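Local structure of formate dehydrogenase (Staphylococcus aureus, 6TTB) at residues Q49-K54 against A93-A98; K54-L59 against H68-L73; I115-G120 against D338-I343; P312-P317 against M321-S326. The protein probably catalyses the oxidation of formate to carbon dioxide with NAD as hydride acceptor, the cofactor being bound at its Rossmann-type domain. All blocks are in the same frame, centred on the assembly; numbering follows the deposited sequence.

Contact 1: Q49-K54 against A93-A98; sequences QLLNTK and APFYPA
A single methyl group carries the whole contact: CD2 of Leu-51 reaches across to both Ala-93 and Phe-95, and only 78 Å² is buried. It lies 3.6 Å from Ala-93 CB and approaches the Phe-95 ring at its edge, near the ring plane, with Leu-51 CD2 4.2 Å from Phe-95 CD2. One face of the same ring is covered by Pro-94, whose CD stands above its centre. Each side presents these groups from a turn. Leu-51 is the centre of an inverse gamma turn, and its carbonyl accepts a nearly straight hydrogen bond (167°) from the side-chain amide of Gln-49, Gln-49 NE2 to Leu-51 O 3.1 Å, the donor sitting above the carbonyl plane. Across from it, Ala-93 to Tyr-96 form a type I turn closed by Tyr-96 N to Ala-93 O (2.9 Å). Phe-95 also touches NAD and meets His-324 edge-to-face, while its carbonyl receives a hydrogen bond from Trp-174 NE1 of the second subunit. The contact thus joins the loop between strand 34-38 and helix 59-64 to the loop between strand 89-92 and helix 102-106, with Leu-51 resting on Ile-336 of helix 330-348 and Tyr-96 on Leu-38 of strand 34-38.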
# COMPACT_ATOMS: atom_id res chain seq x y z
N GLN A 49 17.43 8.12 13.63
CA GLN A 49 16.58 9.29 13.69
C GLN A 49 17.40 10.58 13.80
O GLN A 49 18.27 10.69 14.62
CB GLN A 49 15.68 9.12 14.90
CG GLN A 49 14.65 10.20 15.02
CD GLN A 49 13.64 10.19 13.90
OE1 GLN A 49 13.44 9.19 13.20
NE2 GLN A 49 12.94 11.29 13.77
N LEU A 50 17.04 11.59 13.01
CA LEU A 50 17.74 12.88 13.01
C LEU A 50 16.96 13.82 13.92
O LEU A 50 17.54 14.53 14.76
CB LEU A 50 17.81 13.43 11.56
CG LEU A 50 19.15 13.24 10.80
CD1 LEU A 50 20.02 12.11 11.38
CD2 LEU A 50 18.96 13.06 9.29
N LEU A 51 15.63 13.79 13.72
CA LEU A 51 14.70 14.66 14.40
C LEU A 51 14.33 14.05 15.72
O LEU A 51 13.21 13.53 15.86
CB LEU A 51 13.44 14.75 13.56
CG LEU A 51 12.71 16.08 13.61
CD1 LEU A 51 13.24 16.98 12.53
CD2 LEU A 51 11.23 15.88 13.40
N ASN A 52 15.28 14.12 16.68
CA ASN A 52 14.97 13.82 18.04
C ASN A 52 15.81 14.70 18.96
O ASN A 52 16.67 15.50 18.51
CB ASN A 52 15.20 12.36 18.31
CG ASN A 52 16.59 11.96 17.89
OD1 ASN A 52 17.57 12.66 18.21
ND2 ASN A 52 16.71 10.85 17.19
N THR A 53 15.60 14.48 20.27
CA THR A 53 16.36 15.15 21.32
C THR A 53 17.86 14.89 21.23
O THR A 53 18.60 15.81 21.47
CB THR A 53 15.71 14.99 22.71
OG1 THR A 53 15.61 13.61 23.06
CG2 THR A 53 14.30 15.56 22.76
N LYS A 54 18.34 13.68 20.87
CA LYS A 54 19.81 13.51 20.79
C LYS A 54 20.41 14.23 19.58
O LYS A 54 21.16 15.17 19.74
CB LYS A 54 20.30 12.06 20.92
N ALA A 93 8.34 20.23 14.68
CA ALA A 93 7.84 19.56 13.50
C ALA A 93 6.35 19.31 13.64
O ALA A 93 5.84 19.12 14.75
CB ALA A 93 8.57 18.27 13.34
N PRO A 94 5.60 19.23 12.54
CA PRO A 94 4.16 19.02 12.61
C PRO A 94 3.82 17.65 13.22
O PRO A 94 2.74 17.46 13.81
CB PRO A 94 3.64 19.07 11.16
CG PRO A 94 4.88 19.45 10.30
CD PRO A 94 6.11 19.32 11.18
N PHE A 95 4.77 16.70 13.06
CA PHE A 95 4.64 15.36 13.57
C PHE A 95 4.60 15.36 15.10
O PHE A 95 4.19 14.39 15.72
CB PHE A 95 5.76 14.51 13.00
CG PHE A 95 6.23 14.90 11.63
CD1 PHE A 95 5.42 14.72 10.50
CD2 PHE A 95 7.54 15.33 11.43
CE1 PHE A 95 5.90 15.02 9.22
CE2 PHE A 95 8.00 15.67 10.16
CZ PHE A 95 7.18 15.50 9.07
N TYR A 96 5.00 16.46 15.70
CA TYR A 96 5.21 16.47 17.14
C TYR A 96 5.36 17.93 17.58
O TYR A 96 6.48 18.42 17.80
CB TYR A 96 6.40 15.57 17.50
CG TYR A 96 6.62 15.32 18.97
CD1 TYR A 96 7.33 16.22 19.72
CD2 TYR A 96 6.12 14.20 19.62
CE1 TYR A 96 7.61 15.98 21.06
CE2 TYR A 96 6.33 13.97 20.98
CZ TYR A 96 7.09 14.87 21.69
OH TYR A 96 7.33 14.74 23.03
N PRO A 97 4.26 18.71 17.55
CA PRO A 97 4.35 20.16 17.52
C PRO A 97 4.34 20.80 18.89
O PRO A 97 3.71 20.30 19.83
CB PRO A 97 3.15 20.61 16.68
CG PRO A 97 2.12 19.48 16.92
CD PRO A 97 2.89 18.25 17.39
N ALA A 98 5.13 21.82 18.99
CA ALA A 98 5.00 22.76 20.08
C ALA A 98 3.95 23.80 19.68
O ALA A 98 4.21 24.61 18.77
CB ALA A 98 6.34 23.40 20.32

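Contact 2: K54-L59 against H68-L73; sequences KKAIGL and HEFIIL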
# COMPACT_ATOMS: atom_id res chain seq x y z
N LYS A 54 18.34 13.68 20.87
CA LYS A 54 19.81 13.51 20.79
C LYS A 54 20.41 14.23 19.58
O LYS A 54 21.16 15.17 19.74
CB LYS A 54 20.30 12.06 20.92
N LYS A 55 20.12 13.76 18.36
CA LYS A 55 20.83 14.28 17.19
C LYS A 55 20.27 15.66 16.84
O LYS A 55 20.98 16.45 16.22
CB LYS A 55 20.79 13.31 16.01
CG LYS A 55 21.99 12.36 15.81
N ALA A 56 19.05 15.98 17.35
CA ALA A 56 18.36 17.29 17.18
C ALA A 56 18.71 17.97 15.85
O ALA A 56 19.04 19.17 15.83
CB ALA A 56 18.68 18.23 18.29
N ILE A 57 18.65 17.21 14.76
CA ILE A 57 18.82 17.76 13.43
C ILE A 57 20.03 18.69 13.32
O ILE A 57 20.06 19.54 12.43
CB ILE A 57 17.52 18.39 12.93
CG1 ILE A 57 17.17 17.87 11.55
CG2 ILE A 57 17.39 19.90 13.12
CD1 ILE A 57 16.24 16.70 11.61
N GLY A 58 21.07 18.44 14.14
CA GLY A 58 22.38 19.04 13.90
C GLY A 58 22.52 20.45 14.48
O GLY A 58 23.57 21.04 14.35
N LEU A 59 21.52 20.92 15.24
CA LEU A 59 21.48 22.34 15.60
C LEU A 59 22.40 22.67 16.79
O LEU A 59 22.83 23.81 16.95
CB LEU A 59 20.03 22.79 15.86
CG LEU A 59 19.10 22.85 14.62
CD1 LEU A 59 17.65 22.81 15.02
CD2 LEU A 59 19.37 24.06 13.76
N HIS A 68 25.03 31.08 20.04
CA HIS A 68 23.62 31.16 20.41
C HIS A 68 23.33 30.15 21.50
O HIS A 68 24.12 29.24 21.72
CB HIS A 68 22.75 30.95 19.19
CG HIS A 68 22.94 31.98 18.13
ND1 HIS A 68 22.70 33.35 18.35
CD2 HIS A 68 23.30 31.86 16.82
CE1 HIS A 68 22.98 34.02 17.23
NE2 HIS A 68 23.30 33.13 16.27
N GLU A 69 22.21 30.34 22.21
CA GLU A 69 21.83 29.36 23.21
C GLU A 69 20.87 28.40 22.54
O GLU A 69 19.99 28.83 21.83
CB GLU A 69 21.19 30.02 24.45
CG GLU A 69 21.14 29.09 25.67
CD GLU A 69 20.21 29.46 26.84
OE1 GLU A 69 20.19 30.65 27.29
OE2 GLU A 69 19.57 28.55 27.36
N PHE A 70 21.04 27.10 22.79
CA PHE A 70 20.16 26.09 22.21
C PHE A 70 19.54 25.22 23.30
O PHE A 70 20.22 24.49 23.99
CB PHE A 70 20.90 25.25 21.16
CG PHE A 70 20.05 24.18 20.55
CD1 PHE A 70 18.74 24.45 20.20
CD2 PHE A 70 20.54 22.89 20.39
CE1 PHE A 70 17.93 23.45 19.67
CE2 PHE A 70 19.74 21.89 19.86
CZ PHE A 70 18.42 22.17 19.53
N ILE A 71 18.22 25.22 23.35
CA ILE A 71 17.52 24.46 24.36
C ILE A 71 16.62 23.43 23.68
O ILE A 71 15.61 23.79 23.04
CB ILE A 71 16.70 25.40 25.20
CG1 ILE A 71 17.59 26.19 26.16
CG2 ILE A 71 15.58 24.64 25.90
CD1 ILE A 71 17.40 25.77 27.62
N ILE A 72 16.96 22.15 23.83
CA ILE A 72 16.01 21.15 23.41
C ILE A 72 15.12 20.80 24.59
O ILE A 72 15.62 20.67 25.69
CB ILE A 72 16.67 19.94 22.73
CG1 ILE A 72 16.00 18.63 23.16
CG2 ILE A 72 18.17 19.94 22.93
N LEU A 73 13.81 20.90 24.37
CA LEU A 73 12.79 20.50 25.32
C LEU A 73 12.45 19.05 25.01
O LEU A 73 11.96 18.71 23.91
CB LEU A 73 11.55 21.40 25.19
CG LEU A 73 11.82 22.90 25.12
CD1 LEU A 73 10.55 23.70 24.84
CD2 LEU A 73 12.48 23.38 26.40
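Phe-70 meets the segment 54-59 through two aliphatic groups set at different parts of its ring. Leu-59 CB lies over one face in a CH-pi contact, 4.3 Å from the centroid of the Phe-70 ring and 20° off the normal, displaced toward the rim where CE2 and CZ lie. Ala-56 CB comes instead to the edge, near the ring plane, 4.1 Å from Phe-70 CE2. The ring reaches both because CG of Phe-70 is anti to the backbone N (chi1 179°), which extends the side chain from the strand toward the loop. The backbone of that loop sets the two aliphatic groups: Gly-58 N bonds to Lys-55 O at 2.9 Å and Leu-59 N to Ala-56 O at 3.1 Å, and Gly-58, whose positive phi by itself favours glycine, holds the N-cap position of helix 59-64. Further out, Asn-52 OD1 accepts a hydrogen bond from the amide of Lys-55. Strand 69-73 pairs in parallel with strand 34-38, so the contact belongs to a beta-alpha-beta unit. Leu-63 and Ala-37 add to the packing of Phe-70, while Leu-59 rests on Val-340 and Leu-344 of helix 330-348. No hydrogen bond crosses between the two segments; they are held by dispersion and the CH-pi contact, so the join rests on shape and burial and not on directional polar bonds.

Contact 3: I115-G120 against D338-I343; sequences ITAGVG and DGVKDI. With NAD (nicotinamide-adenine-dinucleotide), chain C.
Ile-115 sends its two branches to different partners on segment 338-343 of helix 330-348. Its longer branch and the Ile-343 side chain run antiparallel alongside each other, with Ile-115 CD1 3.6 Å from Ile-343 CG2 and Ile-115 CG1 4.1 Å from the same methyl. Its shorter branch, CG2, anti to the backbone N, points instead at Val-340; the two side chains meet at a slant and touch through Ile-115 CG2 and Val-340 CG2 at 3.8 Å. That Val-340 methyl is shared, since it also lies 3.9 Å from Ala-117 CA and 4.0 Å from Ala-117 CB. Val-340 and Ile-343 stand three residues apart and so face the strand from one side of the helix, while Lys-341 turns away and forms a salt bridge with Glu-337. The helix follows strand 319-321 of the seven-stranded sheet in the chain and returns to pack on the five-stranded parallel sheet of order 2-1-3-4-5, a flavodoxin-like topology matching the catalytic domain of D-2-hydroxyacid dehydrogenases. Around the contact Val-137 and Phe-353 lie against Ile-343. Beyond strand 113-116 the chain bends through an inverse gamma turn centred on Ala-117 and then through Gly-118 and Gly-120, whose backbone angles would push a CB against the preceding carbonyl O. Between these glycines Val-119 is delivered to the cofactor: its CG1, anti to the backbone N (chi1 156°), rests 3.7 Å from both C5N and C6N of the NAD nicotinamide ring.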
# COMPACT_ATOMS: atom_id res chain seq x y z
N ILE A 115 9.86 28.42 13.54
CA ILE A 115 10.20 27.58 12.40
C ILE A 115 9.46 26.26 12.57
O ILE A 115 9.52 25.66 13.65
CB ILE A 115 11.71 27.35 12.36
CG1 ILE A 115 12.51 28.64 12.47
CG2 ILE A 115 12.09 26.55 11.13
CD1 ILE A 115 13.95 28.34 12.49
N THR A 116 8.81 25.83 11.49
CA THR A 116 8.24 24.51 11.39
C THR A 116 9.28 23.55 10.76
O THR A 116 9.46 23.52 9.54
CB THR A 116 6.99 24.54 10.50
OG1 THR A 116 5.95 25.45 10.94
CG2 THR A 116 6.44 23.17 10.24
N ALA A 117 9.89 22.69 11.58
CA ALA A 117 10.78 21.69 11.01
C ALA A 117 9.97 20.70 10.19
O ALA A 117 9.73 19.60 10.60
CB ALA A 117 11.60 20.97 12.08
N GLY A 118 9.69 21.07 8.97
CA GLY A 118 8.89 20.27 8.09
C GLY A 118 7.98 21.19 7.30
O GLY A 118 8.33 22.37 7.07
N VAL A 119 6.78 20.67 6.99
CA VAL A 119 5.74 21.47 6.40
C VAL A 119 4.42 21.30 7.18
O VAL A 119 3.91 20.19 7.36
CB VAL A 119 5.65 21.10 4.91
CG1 VAL A 119 4.28 21.42 4.32
CG2 VAL A 119 6.73 21.85 4.15
N GLY A 120 3.82 22.42 7.57
CA GLY A 120 2.51 22.40 8.18
C GLY A 120 2.55 23.14 9.50
O GLY A 120 3.13 22.65 10.48
N ASP A 338 18.45 20.50 6.57
CA ASP A 338 19.17 21.48 5.75
C ASP A 338 18.38 22.79 5.61
O ASP A 338 19.00 23.87 5.57
CB ASP A 338 19.63 20.90 4.43
CG ASP A 338 20.79 19.92 4.66
OD1 ASP A 338 21.57 20.14 5.68
OD2 ASP A 338 20.93 18.93 3.83
N GLY A 339 17.03 22.70 5.53
CA GLY A 339 16.19 23.86 5.48
C GLY A 339 16.24 24.65 6.79
O GLY A 339 16.50 25.87 6.80
N VAL A 340 15.99 23.97 7.92
CA VAL A 340 15.97 24.68 9.17
C VAL A 340 17.28 25.44 9.28
O VAL A 340 17.30 26.57 9.75
CB VAL A 340 15.71 23.76 10.38
CG1 VAL A 340 16.26 24.32 11.68
CG2 VAL A 340 14.25 23.47 10.55
N LYS A 341 18.37 24.80 8.84
CA LYS A 341 19.70 25.37 8.97
C LYS A 341 19.79 26.61 8.10
O LYS A 341 20.19 27.66 8.58
CB LYS A 341 20.83 24.36 8.67
CG LYS A 341 21.09 23.30 9.74
CD LYS A 341 22.55 22.91 9.83
CE LYS A 341 22.79 21.41 9.74
NZ LYS A 341 23.18 20.78 11.04
N ASP A 342 19.40 26.48 6.83
CA ASP A 342 19.47 27.62 5.91
C ASP A 342 18.65 28.81 6.44
O ASP A 342 19.10 29.98 6.43
CB ASP A 342 19.09 27.24 4.48
CG ASP A 342 19.39 28.38 3.52
OD1 ASP A 342 20.62 28.56 3.13
OD2 ASP A 342 18.40 29.12 3.17
N ILE A 343 17.45 28.51 6.92
CA ILE A 343 16.58 29.55 7.46
C ILE A 343 17.32 30.32 8.54
O ILE A 343 17.46 31.54 8.44
CB ILE A 343 15.29 28.90 8.00
CG1 ILE A 343 14.23 28.78 6.90
CG2 ILE A 343 14.78 29.61 9.23
CD1 ILE A 343 13.38 27.52 7.00
PA NAD C . 0.57 22.78 -2.88
O1A NAD C . 0.36 24.21 -2.52
O2A NAD C . 1.55 22.37 -3.97
O5B NAD C . -0.84 22.04 -3.09
C5B NAD C . -2.08 22.64 -2.66
C4B NAD C . -2.91 22.93 -3.89
O4B NAD C . -4.29 22.74 -3.53
C3B NAD C . -2.77 24.35 -4.47
O3B NAD C . -2.06 24.46 -5.70
C2B NAD C . -4.20 24.87 -4.61
O2B NAD C . -4.51 25.32 -5.92
C1B NAD C . -5.09 23.71 -4.15
N9A NAD C . -6.17 24.14 -3.25
C8A NAD C . -6.28 25.37 -2.62
N7A NAD C . -7.43 25.54 -2.00
C5A NAD C . -8.17 24.40 -2.33
C6A NAD C . -9.51 23.99 -2.04
N6A NAD C . -10.40 24.73 -1.40
N1A NAD C . -9.94 22.83 -2.59
C2A NAD C . -9.06 22.09 -3.29
N3A NAD C . -7.78 22.35 -3.59
C4A NAD C . -7.39 23.52 -3.09
O3 NAD C . 1.01 22.04 -1.58
PN NAD C . 1.60 20.60 -1.58
O1N NAD C . 3.10 20.76 -1.48
O2N NAD C . 1.03 19.82 -2.74
O5D NAD C . 0.99 20.04 -0.19
C5D NAD C . -0.27 19.30 -0.21
C4D NAD C . -0.74 19.20 1.20
O4D NAD C . -0.07 18.08 1.82
C3D NAD C . -0.39 20.46 2.03
O3D NAD C . -1.54 21.21 2.40
C2D NAD C . 0.42 19.94 3.22
O2D NAD C . -0.02 20.36 4.50
C1D NAD C . 0.33 18.42 3.13
N1N NAD C . 1.65 17.85 3.42
C2N NAD C . 1.77 16.87 4.45
C3N NAD C . 3.03 16.30 4.75
C7N NAD C . 3.13 15.05 5.63
O7N NAD C . 4.17 14.85 6.25
N7N NAD C . 2.08 14.21 5.69
C4N NAD C . 4.20 16.90 4.15
C5N NAD C . 4.05 17.89 3.15
C6N NAD C . 2.77 18.37 2.82

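Contact 4: P312-P317 against M321-S326; sequences PWRTMP and MTVHYS. With NAD (nicotinamide-adenine-dinucleotide), chain C.
Met-321 meets Trp-313 at the end of strand 319-321, the last strand of the parallel Rossmann-type sheet, where the chain leaves for the nicotinamide site. Met-321 CG lies 3.4 Å from the Trp-313 carbonyl O and 4.4 Å from Trp-313 CB. Bends at chi2 and chi3 curl the thioether back, so that CE approaches the indole obliquely. The Met-321 carbonyl accepts a hydrogen bond from His-166 ND1 of the second subunit. Next, Thr-322 OG1 donates to Val-323 O at 2.8 Å, tilted 17° from the carbonyl plane. Val-323 CG1 then comes to within 4.4 Å of Arg-314 NH1, again obliquely; the guanidinium itself is held by carbonyls, among them those of Pro-308 and of Ser-169 and Glu-173 of the second subunit, and by a cation-pi contact with Trp-302. His-324 centres an inverse gamma turn, and CG anti to the backbone N (chi1 -179°) carries its imidazole to the cofactor. His-324 NE2 donates to the NAD carboxamide oxygen O7N at 3.0 Å (154°); C7N lies in the ring plane at its edge, with the carboxamide turned across that plane, while ND1 is hydrogen-bonded to Gln-305. Ser-326 closes the segment, its OG 3.1 Å from the carboxamide nitrogen N7N of NAD.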
# COMPACT_ATOMS: atom_id res chain seq x y z
N PRO A 312 -10.32 7.72 17.86
CA PRO A 312 -11.12 6.67 17.23
C PRO A 312 -10.62 6.26 15.84
O PRO A 312 -10.94 5.19 15.35
CB PRO A 312 -12.52 7.26 17.17
CG PRO A 312 -12.31 8.77 17.13
CD PRO A 312 -10.99 9.03 17.84
N TRP A 313 -9.79 7.09 15.21
CA TRP A 313 -9.21 6.74 13.91
C TRP A 313 -8.23 5.57 14.05
O TRP A 313 -7.87 4.96 13.07
CB TRP A 313 -8.55 7.94 13.24
CG TRP A 313 -9.51 8.88 12.58
CD1 TRP A 313 -10.87 8.80 12.60
CD2 TRP A 313 -9.18 10.07 11.82
NE1 TRP A 313 -11.41 9.86 11.92
CE2 TRP A 313 -10.40 10.66 11.43
CE3 TRP A 313 -7.98 10.63 11.35
CZ2 TRP A 313 -10.45 11.83 10.66
CZ3 TRP A 313 -8.02 11.83 10.67
CH2 TRP A 313 -9.25 12.40 10.30
N ARG A 314 -7.78 5.29 15.27
CA ARG A 314 -6.76 4.26 15.45
C ARG A 314 -7.40 2.87 15.35
O ARG A 314 -6.80 1.97 14.83
CB ARG A 314 -6.11 4.43 16.82
CG ARG A 314 -5.45 5.79 17.04
CD ARG A 314 -4.76 5.70 18.40
NE ARG A 314 -3.80 6.75 18.75
CZ ARG A 314 -2.47 6.69 18.54
NH1 ARG A 314 -1.90 5.65 17.95
NH2 ARG A 314 -1.73 7.66 18.99
N THR A 315 -8.64 2.76 15.80
CA THR A 315 -9.33 1.52 16.16
C THR A 315 -10.42 1.28 15.12
O THR A 315 -11.25 0.40 15.31
CB THR A 315 -10.09 1.75 17.49
OG1 THR A 315 -9.11 1.88 18.49
CG2 THR A 315 -11.11 0.69 17.88
N MET A 316 -10.61 2.21 14.19
CA MET A 316 -11.88 2.16 13.47
C MET A 316 -11.73 1.12 12.36
O MET A 316 -10.61 0.87 11.90
CB MET A 316 -12.34 3.54 12.94
CG MET A 316 -11.61 3.99 11.67
SD MET A 316 -11.45 5.74 11.42
CE MET A 316 -10.26 5.82 10.08
N PRO A 317 -12.83 0.42 11.99
CA PRO A 317 -12.90 -0.44 10.79
C PRO A 317 -12.01 -0.11 9.61
O PRO A 317 -12.05 1.01 9.11
CB PRO A 317 -14.27 0.04 10.26
CG PRO A 317 -15.10 0.30 11.52
CD PRO A 317 -14.11 0.46 12.68
N MET A 321 -4.29 3.72 8.86
CA MET A 321 -3.62 4.85 9.43
C MET A 321 -2.21 4.40 9.73
O MET A 321 -1.91 3.21 9.78
CB MET A 321 -4.31 5.27 10.74
CG MET A 321 -5.76 5.82 10.56
SD MET A 321 -5.81 7.17 9.41
CE MET A 321 -4.51 8.24 10.03
N THR A 322 -1.32 5.35 9.74
CA THR A 322 -0.12 5.27 10.49
C THR A 322 -0.04 6.55 11.33
O THR A 322 -0.77 7.52 11.12
CB THR A 322 1.05 5.16 9.50
OG1 THR A 322 1.27 6.39 8.81
CG2 THR A 322 0.87 4.03 8.50
N VAL A 323 0.87 6.58 12.28
CA VAL A 323 1.18 7.84 12.90
C VAL A 323 1.88 8.71 11.85
O VAL A 323 2.13 8.24 10.75
CB VAL A 323 2.01 7.61 14.17
CG1 VAL A 323 1.32 6.58 15.04
CG2 VAL A 323 3.36 7.08 13.78
N HIS A 324 2.22 9.96 12.20
CA HIS A 324 2.44 10.99 11.22
C HIS A 324 3.92 11.12 10.96
O HIS A 324 4.51 12.14 11.33
CB HIS A 324 1.95 12.38 11.70
CG HIS A 324 2.18 13.42 10.64
ND1 HIS A 324 2.04 14.80 10.84
CD2 HIS A 324 2.52 13.28 9.34
CE1 HIS A 324 2.24 15.44 9.68
NE2 HIS A 324 2.58 14.53 8.77
N TYR A 325 4.44 10.26 10.11
CA TYR A 325 5.85 10.37 9.77
C TYR A 325 6.13 10.42 8.26
O TYR A 325 7.29 10.44 7.86
CB TYR A 325 6.55 9.15 10.32
CG TYR A 325 6.20 7.90 9.57
CD1 TYR A 325 4.99 7.26 9.76
CD2 TYR A 325 7.08 7.37 8.63
CE1 TYR A 325 4.72 6.07 9.09
CE2 TYR A 325 6.81 6.21 7.94
CZ TYR A 325 5.64 5.55 8.21
OH TYR A 325 5.42 4.44 7.50
N SER A 326 5.07 10.44 7.43
CA SER A 326 5.20 10.24 6.00
C SER A 326 6.11 11.32 5.44
O SER A 326 6.98 11.02 4.62
CB SER A 326 3.82 10.19 5.25
OG SER A 326 3.36 11.51 4.92
PA NAD C . 0.57 22.78 -2.88
O1A NAD C . 0.36 24.21 -2.52
O2A NAD C . 1.55 22.37 -3.97
O5B NAD C . -0.84 22.04 -3.09
C5B NAD C . -2.08 22.64 -2.66
C4B NAD C . -2.91 22.93 -3.89
O4B NAD C . -4.29 22.74 -3.53
C3B NAD C . -2.77 24.35 -4.47
O3B NAD C . -2.06 24.46 -5.70
C2B NAD C . -4.20 24.87 -4.61
O2B NAD C . -4.51 25.32 -5.92
C1B NAD C . -5.09 23.71 -4.15
N9A NAD C . -6.17 24.14 -3.25
C8A NAD C . -6.28 25.37 -2.62
N7A NAD C . -7.43 25.54 -2.00
C5A NAD C . -8.17 24.40 -2.33
C6A NAD C . -9.51 23.99 -2.04
N6A NAD C . -10.40 24.73 -1.40
N1A NAD C . -9.94 22.83 -2.59
C2A NAD C . -9.06 22.09 -3.29
N3A NAD C . -7.78 22.35 -3.59
C4A NAD C . -7.39 23.52 -3.09
O3 NAD C . 1.01 22.04 -1.58
PN NAD C . 1.60 20.60 -1.58
O1N NAD C . 3.10 20.76 -1.48
O2N NAD C . 1.03 19.82 -2.74
O5D NAD C . 0.99 20.04 -0.19
C5D NAD C . -0.27 19.30 -0.21
C4D NAD C . -0.74 19.20 1.20
O4D NAD C . -0.07 18.08 1.82
C3D NAD C . -0.39 20.46 2.03
O3D NAD C . -1.54 21.21 2.40
C2D NAD C . 0.42 19.94 3.22
O2D NAD C . -0.02 20.36 4.50
C1D NAD C . 0.33 18.42 3.13
N1N NAD C . 1.65 17.85 3.42
C2N NAD C . 1.77 16.87 4.45
C3N NAD C . 3.03 16.30 4.75
C7N NAD C . 3.13 15.05 5.63
O7N NAD C . 4.17 14.85 6.25
N7N NAD C . 2.08 14.21 5.69
C4N NAD C . 4.20 16.90 4.15
C5N NAD C . 4.05 17.89 3.15
C6N NAD C . 2.77 18.37 2.82

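How the contacts relate
All four contacts are buried, but in different parts of the molecule. Contacts 1, 2 and 3 belong to one domain, around its five-stranded sheet; helix 330-348 borders contacts 1 and 2 and forms one side of contact 3. Contact 2, centred about 23 Å from the chain centre, is the most peripheral, and neither it nor contact 3 is touched by the second subunit. Contact 4 lies in the coenzyme-binding domain, its centre about 29 Å from that of contact 2. Chemistry follows place: contacts 2 and 3 join by apolar side chains, whereas contacts 1 and 4 add polar links to the second subunit. Contacts 1 and 4 converge at NAD, which contact 3 reaches from the side of the five-stranded sheet.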